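Local coordinates for protein post-proline cleaving enzyme (Rickettsia typhi, PDB 4HVT) that is assigned to the prolyl oligopeptidase family of serine peptidases and probably cleaves oligopeptides on the carboxyl side of proline residues, at residues Leu145-Phe150 and Thr188-Ile193; Lys153-Phe158 and Leu182-Phe187; Asn171-Ile176 and Tyr219-Gly224; Asn201-Lys206 and Leu213-Leu218. All coordinates share one frame; numbering follows the deposited sequence. Where two conformers were deposited one is given.

Contact 1. Residues Leu145-Phe150 and Thr188-Ile193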
# COMPACT_ATOMS: atom_id res chain seq x y z
N LEU A 145 -20.80 -4.87 -6.41
CA LEU A 145 -20.30 -3.72 -7.17
C LEU A 145 -18.84 -4.01 -7.45
O LEU A 145 -18.06 -4.18 -6.51
CB LEU A 145 -20.46 -2.43 -6.36
CG LEU A 145 -21.91 -2.16 -6.06
CD1 LEU A 145 -22.02 -1.17 -4.90
CD2 LEU A 145 -22.72 -1.70 -7.27
N ILE A 146 -18.47 -4.12 -8.72
CA ILE A 146 -17.10 -4.43 -9.10
C ILE A 146 -16.36 -3.15 -9.39
O ILE A 146 -16.71 -2.49 -10.35
CB ILE A 146 -17.01 -5.37 -10.34
CG1 ILE A 146 -18.00 -6.55 -10.26
CG2 ILE A 146 -15.59 -5.81 -10.58
CD1 ILE A 146 -17.74 -7.51 -9.15
N SER A 147 -15.35 -2.81 -8.58
CA SER A 147 -14.48 -1.66 -8.83
C SER A 147 -13.42 -1.95 -9.87
O SER A 147 -12.83 -3.05 -9.88
CB SER A 147 -13.81 -1.20 -7.55
OG SER A 147 -14.78 -0.65 -6.66
N MET A 148 -13.20 -0.97 -10.73
CA MET A 148 -12.33 -1.10 -11.90
C MET A 148 -11.66 0.23 -12.21
O MET A 148 -12.18 1.31 -11.89
CB MET A 148 -13.12 -1.55 -13.13
CG MET A 148 -13.69 -2.94 -13.02
SD MET A 148 -14.75 -3.30 -14.44
CE MET A 148 -16.19 -2.46 -14.09
N SER A 149 -10.51 0.16 -12.86
CA SER A 149 -9.85 1.35 -13.38
C SER A 149 -9.31 1.06 -14.77
O SER A 149 -9.10 -0.10 -15.15
CB SER A 149 -8.71 1.76 -12.45
OG SER A 149 -7.71 0.73 -12.36
N PHE A 150 -9.07 2.11 -15.54
CA PHE A 150 -8.33 1.93 -16.79
C PHE A 150 -6.84 1.98 -16.45
O PHE A 150 -6.32 2.99 -15.94
CB PHE A 150 -8.73 2.98 -17.82
CG PHE A 150 -10.17 2.89 -18.24
CD1 PHE A 150 -10.67 1.70 -18.75
CD2 PHE A 150 -11.04 3.97 -18.09
CE1 PHE A 150 -12.01 1.58 -19.12
CE2 PHE A 150 -12.37 3.86 -18.47
CZ PHE A 150 -12.85 2.67 -18.99
N THR A 188 -12.84 6.59 -6.07
CA THR A 188 -14.32 6.49 -5.98
C THR A 188 -14.64 5.05 -5.73
O THR A 188 -14.32 4.19 -6.55
CB THR A 188 -15.00 6.94 -7.26
OG1 THR A 188 -14.85 8.37 -7.39
CG2 THR A 188 -16.48 6.60 -7.17
N TYR A 189 -15.20 4.78 -4.56
CA TYR A 189 -15.68 3.47 -4.17
C TYR A 189 -17.11 3.57 -3.63
O TYR A 189 -17.44 4.52 -2.87
CB TYR A 189 -14.83 2.88 -3.04
CG TYR A 189 -13.45 2.44 -3.38
CD1 TYR A 189 -13.21 1.28 -4.09
CD2 TYR A 189 -12.37 3.15 -2.90
CE1 TYR A 189 -11.88 0.86 -4.36
CE2 TYR A 189 -11.07 2.76 -3.15
CZ TYR A 189 -10.83 1.62 -3.87
OH TYR A 189 -9.51 1.30 -4.09
N PRO A 190 -17.96 2.60 -4.01
CA PRO A 190 -19.37 2.66 -3.52
C PRO A 190 -19.60 1.77 -2.31
O PRO A 190 -18.91 0.75 -2.13
CB PRO A 190 -20.15 2.12 -4.70
CG PRO A 190 -19.19 1.08 -5.31
CD PRO A 190 -17.83 1.70 -5.15
N THR A 191 -20.61 2.17 -1.53
CA THR A 191 -21.08 1.46 -0.37
C THR A 191 -22.59 1.19 -0.54
O THR A 191 -23.35 2.06 -0.86
CB THR A 191 -20.81 2.27 0.91
OG1 THR A 191 -19.39 2.37 1.09
CG2 THR A 191 -21.41 1.58 2.17
N TRP A 192 -22.99 -0.08 -0.35
CA TRP A 192 -24.41 -0.39 -0.39
C TRP A 192 -25.17 0.20 0.83
O TRP A 192 -24.68 0.09 1.97
CB TRP A 192 -24.66 -1.89 -0.42
CG TRP A 192 -24.24 -2.61 -1.63
CD1 TRP A 192 -23.05 -3.23 -1.82
CD2 TRP A 192 -24.99 -2.82 -2.82
NE1 TRP A 192 -23.01 -3.86 -3.02
CE2 TRP A 192 -24.18 -3.59 -3.69
CE3 TRP A 192 -26.25 -2.41 -3.27
CZ2 TRP A 192 -24.59 -3.98 -4.93
CZ3 TRP A 192 -26.66 -2.81 -4.53
CH2 TRP A 192 -25.83 -3.62 -5.33
N ILE A 193 -26.34 0.79 0.61
CA ILE A 193 -27.27 1.29 1.65
C ILE A 193 -28.35 0.16 1.84
O ILE A 193 -28.71 -0.27 2.99
CB ILE A 193 -27.89 2.69 1.20
CG1 ILE A 193 -26.87 3.86 1.18
CG2 ILE A 193 -29.05 3.17 2.05
CD1 ILE A 193 -26.08 4.07 2.46
O HOH W 1 -15.14 1.85 -7.54
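S147 OG and the carbonyl oxygen of T188 are joined through one ordered water, which accepts a hydrogen bond from S147 OG at 2.7 Å and donates one to T188 O at 2.7 Å. The same hydroxyl oxygen lies at the edge of the Y189 ring, close to its plane, 3.6 Å from Y189 CD1, and it also approaches the P190 ring. The water thus bridges two parts of the chain that lie too far apart for direct backbone pairing: the short axes of 145-150 and 190-192 run antiparallel at 172° but stay 8.8 Å apart.

Side chains fill the interval. L145 points toward the second segment and puts CD1 over the five-membered ring of W192, 3.6 Å from its centroid and 22° off the normal, a CH-pi contact. The branch carbon L145 CG presses on the other part of the indole, 3.4 Å from W192 CZ2. L145 CD1 also meets P190 CG at 3.6 Å, so one methyl is held between proline and tryptophan. With CG turned beside the backbone N (chi1 -68°), W192 swings its indole back toward L145, and its ring N-H is taken by the carbonyl of S135, which helps to fix the ring's rotation.

S135 belongs to strand 129-136, the sheet neighbour of 143-150, whereas 190-192 is an outermost strand of the following four-stranded sheet, next to 197-200. The contact is therefore a buried seam between two consecutive blade sheets of the N-terminal beta-propeller.

Contact 2. Residues Lys153-Phe158 and Leu182-Phe187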
# COMPACT_ATOMS: atom_id res chain seq x y z
N LYS A 153 -4.49 3.94 -13.34
CA LYS A 153 -5.01 5.21 -12.84
C LYS A 153 -5.54 5.06 -11.40
O LYS A 153 -5.99 3.98 -10.99
CB LYS A 153 -6.13 5.74 -13.72
CG LYS A 153 -5.65 6.20 -15.09
CD LYS A 153 -6.57 7.19 -15.76
CE LYS A 153 -7.84 6.52 -16.20
NZ LYS A 153 -8.73 7.62 -16.63
N ASP A 154 -5.45 6.15 -10.63
CA ASP A 154 -6.13 6.25 -9.33
C ASP A 154 -7.64 6.47 -9.57
O ASP A 154 -8.49 6.05 -8.80
CB ASP A 154 -5.59 7.42 -8.48
CG ASP A 154 -4.19 7.18 -7.88
OD1 ASP A 154 -3.58 6.09 -8.04
OD2 ASP A 154 -3.68 8.12 -7.23
N GLU A 155 -7.97 7.19 -10.62
CA GLU A 155 -9.37 7.34 -11.04
C GLU A 155 -9.94 5.99 -11.31
O GLU A 155 -9.32 5.18 -11.98
CB GLU A 155 -9.44 8.13 -12.33
CG GLU A 155 -9.15 9.61 -12.15
CD GLU A 155 -9.29 10.40 -13.42
OE1 GLU A 155 -8.70 10.02 -14.42
OE2 GLU A 155 -10.01 11.46 -13.40
N MET A 156 -11.16 5.78 -10.83
CA MET A 156 -11.82 4.48 -10.97
C MET A 156 -13.35 4.64 -11.06
O MET A 156 -13.90 5.74 -10.86
CB MET A 156 -11.42 3.56 -9.85
CG MET A 156 -11.65 4.08 -8.45
SD MET A 156 -11.06 2.87 -7.18
CE MET A 156 -9.40 2.65 -7.53
N PHE A 157 -14.00 3.54 -11.41
CA PHE A 157 -15.45 3.46 -11.59
C PHE A 157 -15.87 2.08 -11.08
O PHE A 157 -15.10 1.42 -10.38
CB PHE A 157 -15.85 3.69 -13.06
CG PHE A 157 -15.19 2.79 -14.01
CD1 PHE A 157 -13.88 3.01 -14.40
CD2 PHE A 157 -15.86 1.68 -14.52
CE1 PHE A 157 -13.25 2.16 -15.27
CE2 PHE A 157 -15.23 0.84 -15.42
CZ PHE A 157 -13.93 1.08 -15.78
N PHE A 158 -17.11 1.69 -11.33
CA PHE A 158 -17.57 0.37 -10.89
C PHE A 158 -18.70 -0.04 -11.78
O PHE A 158 -19.27 0.78 -12.48
CB PHE A 158 -18.05 0.39 -9.44
CG PHE A 158 -19.04 1.51 -9.17
CD1 PHE A 158 -20.40 1.28 -9.32
CD2 PHE A 158 -18.59 2.69 -8.69
CE1 PHE A 158 -21.30 2.32 -9.09
CE2 PHE A 158 -19.48 3.73 -8.46
CZ PHE A 158 -20.84 3.52 -8.63
N LEU A 182 -19.06 7.79 -19.08
CA LEU A 182 -18.58 7.20 -17.83
C LEU A 182 -17.81 8.23 -16.99
O LEU A 182 -16.86 8.90 -17.50
CB LEU A 182 -17.64 6.05 -18.16
CG LEU A 182 -17.06 5.26 -16.95
CD1 LEU A 182 -18.13 4.49 -16.21
CD2 LEU A 182 -16.00 4.28 -17.38
N LEU A 183 -18.22 8.36 -15.73
CA LEU A 183 -17.61 9.28 -14.82
C LEU A 183 -16.59 8.52 -13.96
O LEU A 183 -16.87 7.41 -13.51
CB LEU A 183 -18.67 9.91 -13.97
CG LEU A 183 -19.75 10.68 -14.76
CD1 LEU A 183 -20.88 10.99 -13.80
CD2 LEU A 183 -19.19 11.93 -15.36
N GLU A 184 -15.40 9.09 -13.82
CA GLU A 184 -14.33 8.49 -13.03
C GLU A 184 -13.92 9.42 -11.92
O GLU A 184 -14.06 10.63 -12.06
CB GLU A 184 -13.13 8.21 -13.91
CG GLU A 184 -13.39 7.19 -15.01
CD GLU A 184 -12.24 7.14 -16.02
OE1 GLU A 184 -11.11 6.82 -15.64
OE2 GLU A 184 -12.44 7.52 -17.20
N GLY A 185 -13.41 8.87 -10.84
CA GLY A 185 -12.94 9.69 -9.74
C GLY A 185 -11.86 8.95 -8.98
O GLY A 185 -11.93 7.73 -8.88
N LYS A 186 -10.86 9.69 -8.46
CA LYS A 186 -9.76 9.03 -7.75
C LYS A 186 -10.27 8.36 -6.48
O LYS A 186 -10.76 8.99 -5.55
CB LYS A 186 -8.61 9.97 -7.41
CG LYS A 186 -7.84 10.45 -8.61
CD LYS A 186 -6.50 11.05 -8.22
CE LYS A 186 -6.65 12.26 -7.33
NZ LYS A 186 -5.30 12.74 -6.92
N PHE A 187 -10.12 7.05 -6.44
CA PHE A 187 -10.58 6.19 -5.35
C PHE A 187 -12.07 6.43 -5.01
O PHE A 187 -12.50 6.39 -3.87
CB PHE A 187 -9.66 6.29 -4.14
CG PHE A 187 -8.24 5.91 -4.45
CD1 PHE A 187 -7.93 4.61 -4.83
CD2 PHE A 187 -7.25 6.86 -4.47
CE1 PHE A 187 -6.62 4.24 -5.13
CE2 PHE A 187 -5.97 6.51 -4.79
CZ PHE A 187 -5.66 5.22 -5.14
O HOH W 2 -10.70 7.70 -19.26
O HOH W 3 -3.91 10.54 -5.91
O HOH W 4 -10.22 4.45 -14.51
O HOH W 5 -11.60 12.59 -11.51
O HOH W 6 -16.65 6.84 -10.68
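The F157 ring carries L182 CD2 squarely over one face, 3.7 Å from the centroid, while a water lies at its edge in the ring plane. To stand under that methyl, F157 takes a chi1 of 55°, with CG in the crowded position between the backbone N and carbonyl carbon. The F187 ring has D154 O over the centre of one face. F187 CE2 lies 3.6 Å from D154 CG, with carboxylate and ring planes 37° apart. M156 CE packs obliquely against F187 CD1, and M156 SD, 5.5 Å from the F187 centroid and also oblique to the ring, adds a Met-aromatic contact.

The backbones form a short antiparallel ladder, which adds strand 185-186 to 155-162 in a blade sheet of the propeller. M156 and G185 are the hydrogen-bonded pair: M156 N to G185 O is 2.9 Å, with the donor above the carbonyl plane, and the longer return bond to M156 O lies in plane on a lone pair. E155 and K186 make the non-hydrogen-bonded pair, E155 CA and K186 CA unusually close at 3.7 Å. F187 N then bonds D154 O, nearly straight.

On the E155 side, K153 NZ reaches E184 OE1 at 2.7 Å on the syn side of the carboxylate and also E155 OE1 at 3.3 Å. The ammonium bonds both acids, E155 OE1 and E184 OE1 being 4.2 Å apart, and probably eases their repulsion. A water donates to both E155 O and E184 OE1. D154 OD2 forms a salt bridge with R651, and E155 N bonds Q650, both in the peptidase part of the chain.

Contact 3. Residues Asn171-Ile176 and Tyr219-Gly224. With EDO (1,2-ethanediol), chain B.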
# COMPACT_ATOMS: atom_id res chain seq x y z
N ASN A 171 -28.28 -2.18 -17.09
CA ASN A 171 -28.78 -0.92 -16.49
C ASN A 171 -28.63 -0.85 -14.95
O ASN A 171 -29.34 -0.09 -14.28
CB ASN A 171 -30.25 -0.62 -16.88
CG ASN A 171 -30.47 -0.68 -18.37
OD1 ASN A 171 -29.70 -0.09 -19.13
ND2 ASN A 171 -31.44 -1.46 -18.81
N GLY A 172 -27.70 -1.65 -14.41
CA GLY A 172 -27.41 -1.62 -12.98
C GLY A 172 -26.58 -0.43 -12.59
O GLY A 172 -26.26 0.41 -13.43
N PHE A 173 -26.20 -0.36 -11.31
CA PHE A 173 -25.33 0.71 -10.83
C PHE A 173 -23.97 0.76 -11.55
O PHE A 173 -23.19 -0.21 -11.47
CB PHE A 173 -25.13 0.62 -9.32
CG PHE A 173 -26.35 0.99 -8.53
CD1 PHE A 173 -26.77 2.32 -8.43
CD2 PHE A 173 -27.04 0.02 -7.80
CE1 PHE A 173 -27.85 2.63 -7.70
CE2 PHE A 173 -28.17 0.35 -7.03
CZ PHE A 173 -28.54 1.66 -6.98
N GLU A 174 -23.71 1.89 -12.19
CA GLU A 174 -22.48 2.15 -12.97
C GLU A 174 -22.53 3.65 -13.19
O GLU A 174 -23.59 4.14 -13.62
CB GLU A 174 -22.57 1.42 -14.28
CG GLU A 174 -21.40 1.72 -15.20
CD GLU A 174 -21.57 1.15 -16.59
OE1 GLU A 174 -22.71 0.88 -17.01
OE2 GLU A 174 -20.53 1.02 -17.29
N PRO A 175 -21.43 4.37 -12.90
CA PRO A 175 -21.55 5.82 -12.91
C PRO A 175 -21.45 6.43 -14.31
O PRO A 175 -20.43 6.95 -14.67
CB PRO A 175 -20.41 6.26 -12.02
CG PRO A 175 -19.35 5.23 -12.23
CD PRO A 175 -20.13 3.95 -12.39
N ILE A 176 -22.55 6.40 -15.03
CA ILE A 176 -22.64 6.92 -16.37
C ILE A 176 -23.72 7.99 -16.46
O ILE A 176 -24.77 7.91 -15.80
CB ILE A 176 -22.91 5.82 -17.41
CG1 ILE A 176 -24.18 5.02 -17.13
CG2 ILE A 176 -21.76 4.83 -17.40
CD1 ILE A 176 -24.69 4.23 -18.33
N TYR A 219 -22.64 11.34 -2.74
CA TYR A 219 -23.97 11.24 -3.33
C TYR A 219 -24.63 9.91 -2.94
O TYR A 219 -23.96 8.85 -2.80
CB TYR A 219 -23.90 11.29 -4.85
CG TYR A 219 -23.67 12.66 -5.46
CD1 TYR A 219 -22.38 13.27 -5.53
CD2 TYR A 219 -24.72 13.38 -5.99
CE1 TYR A 219 -22.19 14.50 -6.10
CE2 TYR A 219 -24.52 14.65 -6.57
CZ TYR A 219 -23.30 15.21 -6.63
OH TYR A 219 -23.18 16.48 -7.23
N ILE A 220 -25.95 9.98 -2.77
CA ILE A 220 -26.78 8.78 -2.60
C ILE A 220 -27.59 8.58 -3.89
O ILE A 220 -28.13 9.54 -4.47
CB ILE A 220 -27.65 8.88 -1.31
CG1 ILE A 220 -28.39 7.60 -1.00
CG2 ILE A 220 -28.61 10.04 -1.41
CD1 ILE A 220 -28.97 7.56 0.43
N TRP A 221 -27.70 7.33 -4.34
CA TRP A 221 -28.24 7.03 -5.66
C TRP A 221 -29.14 5.81 -5.59
O TRP A 221 -28.72 4.74 -5.07
CB TRP A 221 -27.09 6.83 -6.64
CG TRP A 221 -27.48 6.80 -8.10
CD1 TRP A 221 -28.58 7.36 -8.68
CD2 TRP A 221 -26.68 6.28 -9.17
NE1 TRP A 221 -28.57 7.13 -10.02
CE2 TRP A 221 -27.41 6.46 -10.35
CE3 TRP A 221 -25.45 5.64 -9.22
CZ2 TRP A 221 -26.91 6.08 -11.61
CZ3 TRP A 221 -24.98 5.20 -10.48
CH2 TRP A 221 -25.73 5.43 -11.64
N LYS A 222 -30.35 5.97 -6.12
CA LYS A 222 -31.42 4.99 -6.13
C LYS A 222 -31.50 4.27 -7.45
O LYS A 222 -31.34 4.86 -8.54
CB LYS A 222 -32.79 5.68 -5.85
CG LYS A 222 -32.92 6.37 -4.50
CD LYS A 222 -34.17 7.28 -4.46
CE LYS A 222 -35.48 6.55 -4.61
NZ LYS A 222 -35.59 5.66 -3.44
N ARG A 223 -31.76 2.99 -7.35
CA ARG A 223 -31.95 2.14 -8.50
C ARG A 223 -33.05 2.68 -9.39
O ARG A 223 -34.10 3.15 -8.90
CB ARG A 223 -32.22 0.67 -8.10
CG ARG A 223 -32.25 -0.27 -9.27
CD ARG A 223 -32.44 -1.74 -8.86
NE ARG A 223 -31.44 -2.24 -7.94
CZ ARG A 223 -30.20 -2.59 -8.26
NH1 ARG A 223 -29.78 -2.51 -9.52
NH2 ARG A 223 -29.39 -3.01 -7.32
N GLY A 224 -32.77 2.67 -10.69
CA GLY A 224 -33.70 3.05 -11.72
C GLY A 224 -33.63 4.50 -12.13
O GLY A 224 -34.25 4.86 -13.12
C1 EDO B . -29.03 1.83 -11.41
O1 EDO B . -30.37 1.34 -11.65
C2 EDO B . -29.13 3.31 -11.02
O2 EDO B . -29.56 4.00 -12.21
O HOH W 7 -31.19 -1.60 -12.02
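W221 and R223 both extend from the chain with CG opposite the backbone N (chi1 -167° for W221), and F173, its CG beside its own N (chi1 -71°), inserts its ring between them. The F173 edge meets the face of the W221 six-membered ring in a T-shaped pair, centroids 5.4 Å apart and planes at 72°; the nearest side-chain atoms are F173 CD1 and W221 CE3. The far rim of the phenyl ring serves R223: F173 CE2 sits over one face of the guanidinium, 3.6 Å from R223 NH2, with the two planes steeply inclined. A bend at chi3 of R223 turns that face toward the ring's rim, where salt bridges to E160 and D196 and a bond from R223 NH2 to K195 O hold the group. E174 O comes to the indole edge, 3.2 Å from W221 CH2.

A 1,2-ethanediol molecule, probably from the crystallisation liquor, lies over one face of F173 and one of W221. Its O1 accepts from G224 N at 2.9 Å and donates to N171 O.

F173 pairs through its backbone with E160 of strand 155-162, and W221 with I198 of strand 197-200, so the loop 171-176 of one propeller sheet packs on strand 217-222 of the next.

Contact 4. Residues Asn201-Lys206 and Leu213-Leu218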
# COMPACT_ATOMS: atom_id res chain seq x y z
N ASN A 201 -18.47 8.48 -3.33
CA ASN A 201 -17.72 9.71 -3.53
C ASN A 201 -17.58 9.95 -5.04
O ASN A 201 -16.52 9.74 -5.63
CB ASN A 201 -16.40 9.70 -2.75
CG ASN A 201 -15.51 8.50 -3.05
OD1 ASN A 201 -15.99 7.38 -3.23
ND2 ASN A 201 -14.21 8.76 -3.11
N LEU A 202 -18.70 10.40 -5.62
CA LEU A 202 -18.93 10.66 -7.03
C LEU A 202 -18.45 12.04 -7.47
O LEU A 202 -18.82 13.06 -6.88
CB LEU A 202 -20.45 10.55 -7.35
CG LEU A 202 -20.91 11.02 -8.72
CD1 LEU A 202 -20.34 10.23 -9.86
CD2 LEU A 202 -22.42 10.94 -8.80
N VAL A 203 -17.70 12.10 -8.57
CA VAL A 203 -17.38 13.38 -9.22
C VAL A 203 -18.37 13.57 -10.34
O VAL A 203 -18.19 13.07 -11.46
CB VAL A 203 -15.94 13.41 -9.74
CG1 VAL A 203 -15.59 14.76 -10.36
CG2 VAL A 203 -14.98 13.11 -8.60
N LEU A 204 -19.50 14.19 -10.02
CA LEU A 204 -20.56 14.35 -11.03
C LEU A 204 -20.20 15.53 -11.93
O LEU A 204 -20.34 15.47 -13.17
CB LEU A 204 -21.91 14.56 -10.36
CG LEU A 204 -23.12 14.73 -11.28
CD1 LEU A 204 -23.23 13.57 -12.23
CD2 LEU A 204 -24.39 14.89 -10.46
N HIS A 205 -19.80 16.62 -11.27
CA HIS A 205 -19.38 17.85 -11.94
C HIS A 205 -17.84 17.98 -11.82
O HIS A 205 -17.28 17.66 -10.81
CB HIS A 205 -20.10 19.03 -11.31
CG HIS A 205 -21.60 18.86 -11.29
ND1 HIS A 205 -22.35 18.89 -12.45
CD2 HIS A 205 -22.47 18.62 -10.28
CE1 HIS A 205 -23.63 18.71 -12.15
NE2 HIS A 205 -23.73 18.54 -10.84
N LYS A 206 -17.20 18.52 -12.86
CA LYS A 206 -15.74 18.73 -12.91
C LYS A 206 -15.10 19.34 -11.66
O LYS A 206 -13.97 18.98 -11.29
CB LYS A 206 -15.41 19.70 -14.10
N LEU A 213 -7.13 16.71 -5.54
CA LEU A 213 -7.79 16.19 -6.74
C LEU A 213 -8.66 14.96 -6.46
O LEU A 213 -9.15 14.35 -7.40
CB LEU A 213 -6.84 15.98 -7.93
CG LEU A 213 -5.91 17.15 -8.27
CD1 LEU A 213 -5.00 16.82 -9.46
CD2 LEU A 213 -6.66 18.43 -8.49
N TYR A 214 -8.92 14.68 -5.19
CA TYR A 214 -9.85 13.61 -4.81
C TYR A 214 -11.28 14.15 -4.86
O TYR A 214 -11.51 15.34 -4.67
CB TYR A 214 -9.55 13.06 -3.42
CG TYR A 214 -8.24 12.38 -3.32
CD1 TYR A 214 -8.04 11.17 -3.96
CD2 TYR A 214 -7.17 12.96 -2.63
CE1 TYR A 214 -6.79 10.55 -3.91
CE2 TYR A 214 -5.91 12.34 -2.62
CZ TYR A 214 -5.74 11.15 -3.25
OH TYR A 214 -4.53 10.47 -3.20
N PRO A 215 -12.25 13.27 -5.06
CA PRO A 215 -13.66 13.73 -4.96
C PRO A 215 -13.96 14.42 -3.64
O PRO A 215 -13.55 13.91 -2.56
CB PRO A 215 -14.46 12.44 -5.06
CG PRO A 215 -13.55 11.48 -5.82
CD PRO A 215 -12.15 11.81 -5.29
N ASN A 216 -14.65 15.56 -3.71
CA ASN A 216 -15.02 16.28 -2.52
C ASN A 216 -16.46 16.04 -2.03
O ASN A 216 -16.86 16.60 -1.01
CB ASN A 216 -14.81 17.79 -2.69
CG ASN A 216 -15.86 18.44 -3.59
OD1 ASN A 216 -16.57 17.78 -4.35
ND2 ASN A 216 -15.98 19.74 -3.50
N SER A 217 -17.21 15.20 -2.72
CA SER A 217 -18.66 15.05 -2.40
C SER A 217 -19.09 13.64 -2.23
O SER A 217 -18.45 12.76 -2.80
CB SER A 217 -19.50 15.70 -3.49
OG SER A 217 -19.17 17.06 -3.64
N LEU A 218 -20.17 13.41 -1.49
CA LEU A 218 -20.84 12.13 -1.41
C LEU A 218 -22.22 12.29 -1.94
O LEU A 218 -22.88 13.30 -1.62
CB LEU A 218 -20.92 11.68 0.06
CG LEU A 218 -19.58 11.34 0.75
CD1 LEU A 218 -19.77 10.99 2.23
CD2 LEU A 218 -18.88 10.21 0.01
O HOH W 8 -12.99 11.30 -2.03
O HOH W 9 -16.88 14.58 -5.54
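Apolar packing between N201-V203 and P215-L218 centres on the P215 ring. V203 CG2 comes within 3.5 Å of P215 CG, the two side chains crossing at about a right angle. Further along, L218 CD2 bends back to N201 CB at 3.7 Å, although its side chain starts out away from the other segment.

A polar oxygen adds a van der Waals contact, N201 O resting against the proline ring 3.4 Å from P215 CB. The backbones also meet through a CA-H...O contact: N201 CA lies 3.2 Å from S217 O, with 148° at the hydrogen. S217 O and N201 N are both buried here without a conventional partner in the model, and the CA-H contact probably compensates S217 O in part.

Waters supply the polar links. One accepts from N201 ND2 and donates to P215 O at 2.7 Å. A second accepts from S217 N at 2.9 Å and probably donates to L202 O.

Direct hydrogen bonds tie N201 to residues F187-Y189, ahead of strand 190-192. A chi1 of 55° places N201 CG between backbone N and carbonyl carbon, which directs the amide so that OD1 takes the N-H of Y189 and ND2 gives to F187 O; N201 O in turn accepts from the T188 hydroxyl.

The contact closes the base of the long connection between antiparallel strands 197-200 and 217-222, the two middle strands of a four-stranded propeller blade.

Overall arrangement
All four contacts lie in the N-terminal beta-propeller, on one side of the chain's centre, with centres about 9 to 15 Å apart. Along the chain, contact 2 falls within the span of contact 1, contact 3 crosses both, and contact 4 follows contacts 1 and 2 inside the span of contact 3. Contact 2 lies within the sheet that contains strands 143-150 and 155-162; contact 4 closes a loop in the next sheet (190-192, 197-200, 217-222 and 231-235). Contacts 1 and 3 bridge these sheets. Contacts 3 and 4 share strand 217-222, and N201 links contact 4 to contacts 1 and 2. Two successive blades are thus packed together, while contact 2 also borders the probable hydrolase domain.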